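Local coordinates for type III secretion T3S chaperone (Chlamydia trachomatis, PDB 3K29), which is thought to act in the chlamydial type III secretion apparatus as a YscO-like chaperone, and can bind other copies of itself, at residues Lys14-Arg17 against Val18-Ala21; Val113-Thr116 against Lys117-Glu121; Lys120-Glu123 against Lys124-His128. All coordinates share one frame; numbering follows the deposited sequence.

In the fold
Two long helices make up nearly the whole chain, and the three contacts lie on facing parts of them. Contact 1, Lys14-Ala21, is met first, near the start of helix 8-66; after the turn the chain runs back as helix 70-160, which carries contact 2 (113-121) and then contact 3 (120-128). Each is local to one helix and closes no loop; in sequence they run in series, except that contacts 2 and 3 overlap and share Lys120 and Glu121. Across the hairpin, contact 1 touches both: Val18 packs on Arg118 of contact 2, and Lys14 on Thr125 of contact 3, tying the N-terminal helix to its returning partner.

Contact 1: residues Lys14-Arg17 against Val18-Ala21; sequences KKDR and VDRA
The guanidinium of Arg20 folds back over the preceding turn of its own helix, with one face above the backbone of Asp16 and Arg17. Its NH2 comes to 3.7 Å from CG of Arg17, while NH1 on the other arm lies 3.9 Å from CB of Asp16. A bend at the third torsion (chi3 -66°) turns the end of the chain back in this way. Lower down, CG of Arg20 rests 3.2 Å from the Asp16 carbonyl O, which also accepts the backbone N-H of Arg20.

The Arg17 side chain crosses that of Arg20 at a slant, their guanidinium planes 40° apart. One water bridges the two groups: it accepts from Arg17 NE at 3.0 Å, in the plane of that guanidinium, and from Arg20 NH2 at 2.7 Å. The two positive groups, three residues apart, remain close, and the shared oxygen may ease their proximity.

All this is built on continuous alpha-helix, the N-terminal arm of a long antiparallel helical hairpin, and Val18 stands at the start of a predicted coiled-coil region. The i to i+4 bonds run unbroken from Lys14 O to Arg17 O. Val18 sends CG2 back to 3.5 Å from the Lys14 O that receives its own N-H; the same methyl packs against helix 70-160 at Arg118. Lys14 reaches that helix too, touching Glu121 and Thr125, and Lys15 meets Glu122.

The carboxylates of Asp16 and Asp19 are close to each other too, with OD1 of Asp16 4.5 Å from OD2 of Asp19. CB of Asp19 sits over the Asp16 carbonyl O at 3.4 Å.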
loop_
_atom_site.group_PDB
_atom_site.type_symbol
_atom_site.label_atom_id
_atom_site.label_comp_id
_atom_site.label_asym_id
_atom_site.label_seq_id
_atom_site.Cartn_x
_atom_site.Cartn_y
_atom_site.Cartn_z
ATOM N N LYS A 14 -1.628 2.138 -19.283
ATOM C CA LYS A 14 -2.427 1.741 -18.133
ATOM C C LYS A 14 -1.837 0.496 -17.444
ATOM O O LYS A 14 -1.937 0.333 -16.212
ATOM C CB LYS A 14 -3.861 1.509 -18.557
ATOM C CG LYS A 14 -4.604 2.834 -18.781
ATOM C CD LYS A 14 -6.089 2.574 -18.914
ATOM C CE LYS A 14 -6.954 3.694 -18.316
ATOM N NZ LYS A 14 -6.369 5.075 -18.355
ATOM N N LYS A 15 -1.206 -0.358 -18.249
ATOM C CA LYS A 15 -0.426 -1.474 -17.739
ATOM C C LYS A 15 0.762 -0.939 -16.934
ATOM O O LYS A 15 1.003 -1.398 -15.806
ATOM C CB LYS A 15 0.012 -2.396 -18.873
ATOM C CG LYS A 15 -1.165 -3.196 -19.455
ATOM C CD LYS A 15 -0.798 -4.017 -20.710
ATOM C CE LYS A 15 -1.946 -4.964 -21.025
ATOM N NZ LYS A 15 -1.658 -6.071 -21.989
ATOM N N ASP A 16 1.464 0.060 -17.480
ATOM C CA ASP A 16 2.567 0.697 -16.770
ATOM C C ASP A 16 2.161 1.320 -15.432
ATOM O O ASP A 16 2.927 1.245 -14.470
ATOM C CB ASP A 16 3.259 1.739 -17.644
ATOM C CG ASP A 16 4.104 1.102 -18.751
ATOM O OD1 ASP A 16 4.307 -0.147 -18.735
ATOM O OD2 ASP A 16 4.580 1.854 -19.634
ATOM N N ARG A 17 0.962 1.906 -15.389
ATOM C CA ARG A 17 0.462 2.590 -14.209
ATOM C C ARG A 17 0.147 1.632 -13.087
ATOM O O ARG A 17 0.329 1.993 -11.910
ATOM C CB ARG A 17 -0.772 3.429 -14.536
ATOM C CG ARG A 17 -0.487 4.578 -15.448
ATOM C CD ARG A 17 -1.605 5.605 -15.363
ATOM N NE ARG A 17 -1.465 6.431 -14.167
ATOM C CZ ARG A 17 -2.485 7.033 -13.558
ATOM N NH1 ARG A 17 -3.717 6.894 -14.026
ATOM N NH2 ARG A 17 -2.283 7.778 -12.487
ATOM N N VAL A 18 -0.372 0.453 -13.448
ATOM C CA VAL A 18 -0.493 -0.684 -12.532
ATOM C C VAL A 18 0.884 -1.160 -11.999
ATOM O O VAL A 18 1.061 -1.289 -10.777
ATOM C CB VAL A 18 -1.333 -1.825 -13.138
ATOM C CG1 VAL A 18 -1.262 -3.095 -12.275
ATOM C CG2 VAL A 18 -2.775 -1.352 -13.317
ATOM N N ASP A 19 1.855 -1.375 -12.891
ATOM C CA ASP A 19 3.228 -1.696 -12.455
ATOM C C ASP A 19 3.705 -0.694 -11.420
ATOM O O ASP A 19 4.154 -1.099 -10.343
ATOM C CB ASP A 19 4.225 -1.746 -13.622
ATOM C CG ASP A 19 4.005 -2.941 -14.521
ATOM O OD1 ASP A 19 3.012 -3.659 -14.277
ATOM O OD2 ASP A 19 4.797 -3.161 -15.480
ATOM N N ARG A 20 3.597 0.594 -11.742
ATOM C CA ARG A 20 4.068 1.669 -10.855
ATOM C C ARG A 20 3.377 1.669 -9.496
ATOM O O ARG A 20 4.035 1.876 -8.482
ATOM C CB ARG A 20 4.001 3.064 -11.515
ATOM C CG ARG A 20 4.898 3.168 -12.755
ATOM C CD ARG A 20 5.303 4.579 -13.124
ATOM N NE ARG A 20 4.166 5.374 -13.538
ATOM C CZ ARG A 20 3.763 5.540 -14.796
ATOM N NH1 ARG A 20 4.412 4.972 -15.805
ATOM N NH2 ARG A 20 2.711 6.299 -15.032
ATOM N N ALA A 21 2.066 1.420 -9.492
ATOM C CA ALA A 21 1.268 1.431 -8.269
ATOM C C ALA A 21 1.561 0.228 -7.373
ATOM O O ALA A 21 1.491 0.334 -6.151
ATOM C CB ALA A 21 -0.240 1.478 -8.609
HETATM O O HOH W 1 1.161 6.662 -12.839
#

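Contact 2: residues Val113-Thr116 against Lys117-Glu121; sequences VELT and KRRKE
Glu114, Lys117, Arg118 and Glu121 form a salt-bridge network along one side of helix 70-160, the returning arm of the antiparallel hairpin. Arg118, bent at its second and third torsions (chi2 -61°, chi3 88°) to curl between the two glutamates, is its hub. Its NH1 gives a nearly straight bond to Glu114 OE1 (3.0 Å, 165°), meeting that oxygen on the anti side, while the edge with NE and NH2 grips Glu121 side-on: NE to OE1 at 2.8 Å and NH2 to OE2 at 3.0 Å, both on the syn side. Three bonds in or near the guanidinium plane hold the group against rotation, one carboxylate a turn before it and one a turn after. Lys117 runs alongside Glu114 and adds a long ion pair from NZ to OE1.

The packing contact is Leu115 against one face of the Arg119 guanidinium, offset toward its rim, with CD2 3.4 Å from NH2. Arg119 NH1 is salt-bridged to Glu22 of helix 8-66, and Leu115 itself touches Ala21 there.

Backbone i to i+4 bonds run beneath these side chains. At Thr116, O accepts Lys120 N at 3.0 Å, and CB of Lys120 lies 3.4 Å from that same oxygen.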
loop_
_atom_site.group_PDB
_atom_site.type_symbol
_atom_site.label_atom_id
_atom_site.label_comp_id
_atom_site.label_asym_id
_atom_site.label_seq_id
_atom_site.Cartn_x
_atom_site.Cartn_y
_atom_site.Cartn_z
ATOM N N VAL A 113 -5.646 1.581 -2.271
ATOM C CA VAL A 113 -6.796 2.189 -2.952
ATOM C C VAL A 113 -6.351 2.622 -4.362
ATOM O O VAL A 113 -7.039 2.356 -5.349
ATOM C CB VAL A 113 -7.406 3.406 -2.180
ATOM C CG1 VAL A 113 -8.527 4.090 -3.019
ATOM C CG2 VAL A 113 -7.971 2.973 -0.792
ATOM N N GLU A 114 -5.188 3.268 -4.459
ATOM C CA GLU A 114 -4.694 3.733 -5.766
ATOM C C GLU A 114 -4.398 2.592 -6.748
ATOM O O GLU A 114 -4.764 2.693 -7.925
ATOM C CB GLU A 114 -3.502 4.688 -5.633
ATOM C CG GLU A 114 -3.903 6.002 -5.003
ATOM C CD GLU A 114 -5.186 6.527 -5.637
ATOM O OE1 GLU A 114 -5.163 6.832 -6.855
ATOM O OE2 GLU A 114 -6.226 6.594 -4.932
ATOM N N LEU A 115 -3.783 1.513 -6.254
ATOM C CA LEU A 115 -3.558 0.298 -7.038
ATOM C C LEU A 115 -4.848 -0.324 -7.592
ATOM O O LEU A 115 -4.875 -0.751 -8.750
ATOM C CB LEU A 115 -2.758 -0.747 -6.247
ATOM C CG LEU A 115 -2.441 -2.124 -6.889
ATOM C CD1 LEU A 115 -1.795 -2.015 -8.247
ATOM C CD2 LEU A 115 -1.556 -3.025 -5.959
ATOM N N THR A 116 -5.896 -0.392 -6.763
ATOM C CA THR A 116 -7.195 -0.915 -7.195
ATOM C C THR A 116 -7.806 -0.053 -8.286
ATOM O O THR A 116 -8.367 -0.591 -9.240
ATOM C CB THR A 116 -8.199 -1.047 -6.042
ATOM O OG1 THR A 116 -7.553 -1.698 -4.950
ATOM C CG2 THR A 116 -9.450 -1.863 -6.476
ATOM N N LYS A 117 -7.708 1.274 -8.129
ATOM C CA LYS A 117 -8.134 2.221 -9.164
ATOM C C LYS A 117 -7.387 2.006 -10.481
ATOM O O LYS A 117 -8.001 1.978 -11.540
ATOM C CB LYS A 117 -7.995 3.671 -8.688
ATOM C CG LYS A 117 -9.284 4.240 -8.105
ATOM C CD LYS A 117 -9.079 5.573 -7.387
ATOM C CE LYS A 117 -8.917 6.743 -8.381
ATOM N NZ LYS A 117 -8.539 8.028 -7.703
ATOM N N ARG A 118 -6.068 1.820 -10.418
ATOM C CA ARG A 118 -5.285 1.585 -11.639
ATOM C C ARG A 118 -5.718 0.330 -12.361
ATOM O O ARG A 118 -5.752 0.298 -13.594
ATOM C CB ARG A 118 -3.769 1.568 -11.370
ATOM C CG ARG A 118 -3.234 2.850 -10.801
ATOM C CD ARG A 118 -3.423 4.087 -11.708
ATOM N NE ARG A 118 -4.714 4.779 -11.526
ATOM C CZ ARG A 118 -5.072 5.507 -10.453
ATOM N NH1 ARG A 118 -4.250 5.673 -9.415
ATOM N NH2 ARG A 118 -6.271 6.078 -10.408
ATOM N N ARG A 119 -6.040 -0.696 -11.591
ATOM C CA ARG A 119 -6.377 -1.993 -12.128
ATOM C C ARG A 119 -7.777 -1.995 -12.759
ATOM O O ARG A 119 -7.992 -2.624 -13.789
ATOM C CB ARG A 119 -6.225 -3.059 -11.033
ATOM C CG ARG A 119 -4.759 -3.250 -10.637
ATOM C CD ARG A 119 -4.390 -4.694 -10.386
ATOM N NE ARG A 119 -4.284 -4.981 -8.963
ATOM C CZ ARG A 119 -3.236 -5.546 -8.356
ATOM N NH1 ARG A 119 -2.160 -5.911 -9.039
ATOM N NH2 ARG A 119 -3.271 -5.752 -7.040
ATOM N N LYS A 120 -8.718 -1.304 -12.098
ATOM C CA LYS A 120 -10.065 -1.029 -12.610
ATOM C C LYS A 120 -9.991 -0.309 -13.965
ATOM O O LYS A 120 -10.581 -0.759 -14.951
ATOM C CB LYS A 120 -10.803 -0.184 -11.576
ATOM C CG LYS A 120 -12.264 0.070 -11.822
ATOM C CD LYS A 120 -12.760 0.956 -10.693
ATOM C CE LYS A 120 -13.683 2.055 -11.218
ATOM N NZ LYS A 120 -15.085 1.575 -11.503
ATOM N N GLU A 121 -9.228 0.779 -14.014
ATOM C CA GLU A 121 -9.072 1.552 -15.253
ATOM C C GLU A 121 -8.425 0.730 -16.369
ATOM O O GLU A 121 -8.899 0.745 -17.492
ATOM C CB GLU A 121 -8.241 2.816 -15.031
ATOM C CG GLU A 121 -8.885 3.863 -14.137
ATOM C CD GLU A 121 -7.879 4.643 -13.297
ATOM O OE1 GLU A 121 -6.635 4.552 -13.526
ATOM O OE2 GLU A 121 -8.354 5.358 -12.386
#

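Contact 3: residues Lys120-Glu123 against Lys124-His128; sequences KEEE and KTRLH
OE2 of Glu123 takes the N-H of Arg126 NE at 2.8 Å, and this bond carries the salt bridge between the two side chains. They lie side by side and point the same way, one residue short of a full i to i+4 step. The geometry is uneven. NE aims at the oxygen within the guanidinium plane, yet it approaches from above the carboxylate, 49° out of that plane; the two flat groups are twisted well away from a common plane. The second oxygen, OE1, receives only a weak bond from NH2 at 3.4 Å. Glu123 reaches this position by leaving the backbone with CG anti to N (chi1 -178°) and then bending at its second torsion (chi2 75°), which swings its carboxylate along the helix toward the arginine.

Glu122 approaches the same arginine lower down, across its aliphatic stem: OE2 lies 3.8 Å from CB of Arg126, while its charge stays well apart from NE. Arg126 NH1 turns instead to a second acid, Glu130, so the guanidinium links carboxylates from both directions along the chain.

The lysines make a contrasting pair. NZ of Lys120 and NZ of Lys124 come within 4.3 Å, two like charges on the exposed surface that should mildly disfavour each other. CB of Lys124 packs 3.5 Å from the Glu121 carbonyl O, which accepts the backbone N-H of Thr125 in the regular helical pattern.

Within the antiparallel hairpin, the face with Glu121, Glu122 and Thr125 turns to helix 8-66, where Thr125 meets Lys14, Glu122 touches Leu11 and Lys15, and Glu121, salt-bridged to Arg118 on its own helix, also touches Lys14.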
loop_
_atom_site.group_PDB
_atom_site.type_symbol
_atom_site.label_atom_id
_atom_site.label_comp_id
_atom_site.label_asym_id
_atom_site.label_seq_id
_atom_site.Cartn_x
_atom_site.Cartn_y
_atom_site.Cartn_z
ATOM N N LYS A 120 -8.718 -1.304 -12.098
ATOM C CA LYS A 120 -10.065 -1.029 -12.610
ATOM C C LYS A 120 -9.991 -0.309 -13.965
ATOM O O LYS A 120 -10.581 -0.759 -14.951
ATOM C CB LYS A 120 -10.803 -0.184 -11.576
ATOM C CG LYS A 120 -12.264 0.070 -11.822
ATOM C CD LYS A 120 -12.760 0.956 -10.693
ATOM C CE LYS A 120 -13.683 2.055 -11.218
ATOM N NZ LYS A 120 -15.085 1.575 -11.503
ATOM N N GLU A 121 -9.228 0.779 -14.014
ATOM C CA GLU A 121 -9.072 1.552 -15.253
ATOM C C GLU A 121 -8.425 0.730 -16.369
ATOM O O GLU A 121 -8.899 0.745 -17.492
ATOM C CB GLU A 121 -8.241 2.816 -15.031
ATOM C CG GLU A 121 -8.885 3.863 -14.137
ATOM C CD GLU A 121 -7.879 4.643 -13.297
ATOM O OE1 GLU A 121 -6.635 4.552 -13.526
ATOM O OE2 GLU A 121 -8.354 5.358 -12.386
ATOM N N GLU A 122 -7.346 0.025 -16.052
ATOM C CA GLU A 122 -6.670 -0.800 -17.037
ATOM C C GLU A 122 -7.649 -1.849 -17.579
ATOM O O GLU A 122 -7.700 -2.117 -18.795
ATOM C CB GLU A 122 -5.426 -1.464 -16.418
ATOM C CG GLU A 122 -4.562 -2.291 -17.415
ATOM C CD GLU A 122 -5.116 -3.687 -17.740
ATOM O OE1 GLU A 122 -5.777 -4.331 -16.880
ATOM O OE2 GLU A 122 -4.881 -4.145 -18.888
ATOM N N GLU A 123 -8.428 -2.445 -16.680
ATOM C CA GLU A 123 -9.378 -3.443 -17.107
ATOM C C GLU A 123 -10.510 -2.876 -17.976
ATOM O O GLU A 123 -10.954 -3.534 -18.909
ATOM C CB GLU A 123 -9.948 -4.197 -15.911
ATOM C CG GLU A 123 -10.912 -5.280 -16.327
ATOM C CD GLU A 123 -10.206 -6.507 -16.914
ATOM O OE1 GLU A 123 -10.849 -7.568 -16.934
ATOM O OE2 GLU A 123 -9.019 -6.430 -17.334
ATOM N N LYS A 124 -10.994 -1.679 -17.665
ATOM C CA LYS A 124 -11.939 -1.008 -18.558
ATOM C C LYS A 124 -11.369 -0.894 -19.992
ATOM O O LYS A 124 -12.052 -1.234 -20.946
ATOM C CB LYS A 124 -12.340 0.365 -18.013
ATOM C CG LYS A 124 -13.482 1.080 -18.790
ATOM C CD LYS A 124 -13.980 2.323 -18.022
ATOM C CE LYS A 124 -14.985 1.955 -16.916
ATOM N NZ LYS A 124 -14.754 2.681 -15.628
ATOM N N THR A 125 -10.121 -0.433 -20.126
ATOM C CA THR A 125 -9.462 -0.346 -21.439
ATOM C C THR A 125 -9.225 -1.710 -22.094
ATOM O O THR A 125 -9.445 -1.833 -23.299
ATOM C CB THR A 125 -8.151 0.490 -21.404
ATOM O OG1 THR A 125 -8.461 1.779 -20.872
ATOM C CG2 THR A 125 -7.514 0.643 -22.851
ATOM N N ARG A 126 -8.806 -2.711 -21.310
ATOM C CA ARG A 126 -8.621 -4.060 -21.827
ATOM C C ARG A 126 -9.961 -4.581 -22.412
ATOM O O ARG A 126 -10.003 -5.138 -23.512
ATOM C CB ARG A 126 -8.063 -4.993 -20.735
ATOM C CG ARG A 126 -7.499 -6.327 -21.256
ATOM C CD ARG A 126 -7.720 -7.482 -20.272
ATOM N NE ARG A 126 -9.139 -7.610 -19.905
ATOM C CZ ARG A 126 -10.071 -8.221 -20.638
ATOM N NH1 ARG A 126 -9.754 -8.796 -21.798
ATOM N NH2 ARG A 126 -11.329 -8.248 -20.217
ATOM N N LEU A 127 -11.056 -4.358 -21.688
ATOM C CA LEU A 127 -12.362 -4.791 -22.146
ATOM C C LEU A 127 -12.734 -4.103 -23.462
ATOM O O LEU A 127 -13.329 -4.733 -24.357
ATOM C CB LEU A 127 -13.437 -4.545 -21.089
ATOM C CG LEU A 127 -14.725 -5.352 -21.358
ATOM C CD1 LEU A 127 -14.516 -6.868 -21.166
ATOM C CD2 LEU A 127 -15.888 -4.862 -20.508
ATOM N N HIS A 128 -12.397 -2.819 -23.582
ATOM C CA HIS A 128 -12.719 -2.096 -24.825
ATOM C C HIS A 128 -11.883 -2.561 -26.018
ATOM O O HIS A 128 -12.351 -2.485 -27.152
ATOM C CB HIS A 128 -12.630 -0.573 -24.680
ATOM C CG HIS A 128 -13.599 0.005 -23.703
ATOM N ND1 HIS A 128 -14.710 -0.678 -23.261
ATOM C CD2 HIS A 128 -13.625 1.211 -23.083
ATOM C CE1 HIS A 128 -15.375 0.075 -22.404
ATOM N NE2 HIS A 128 -14.739 1.227 -22.278
#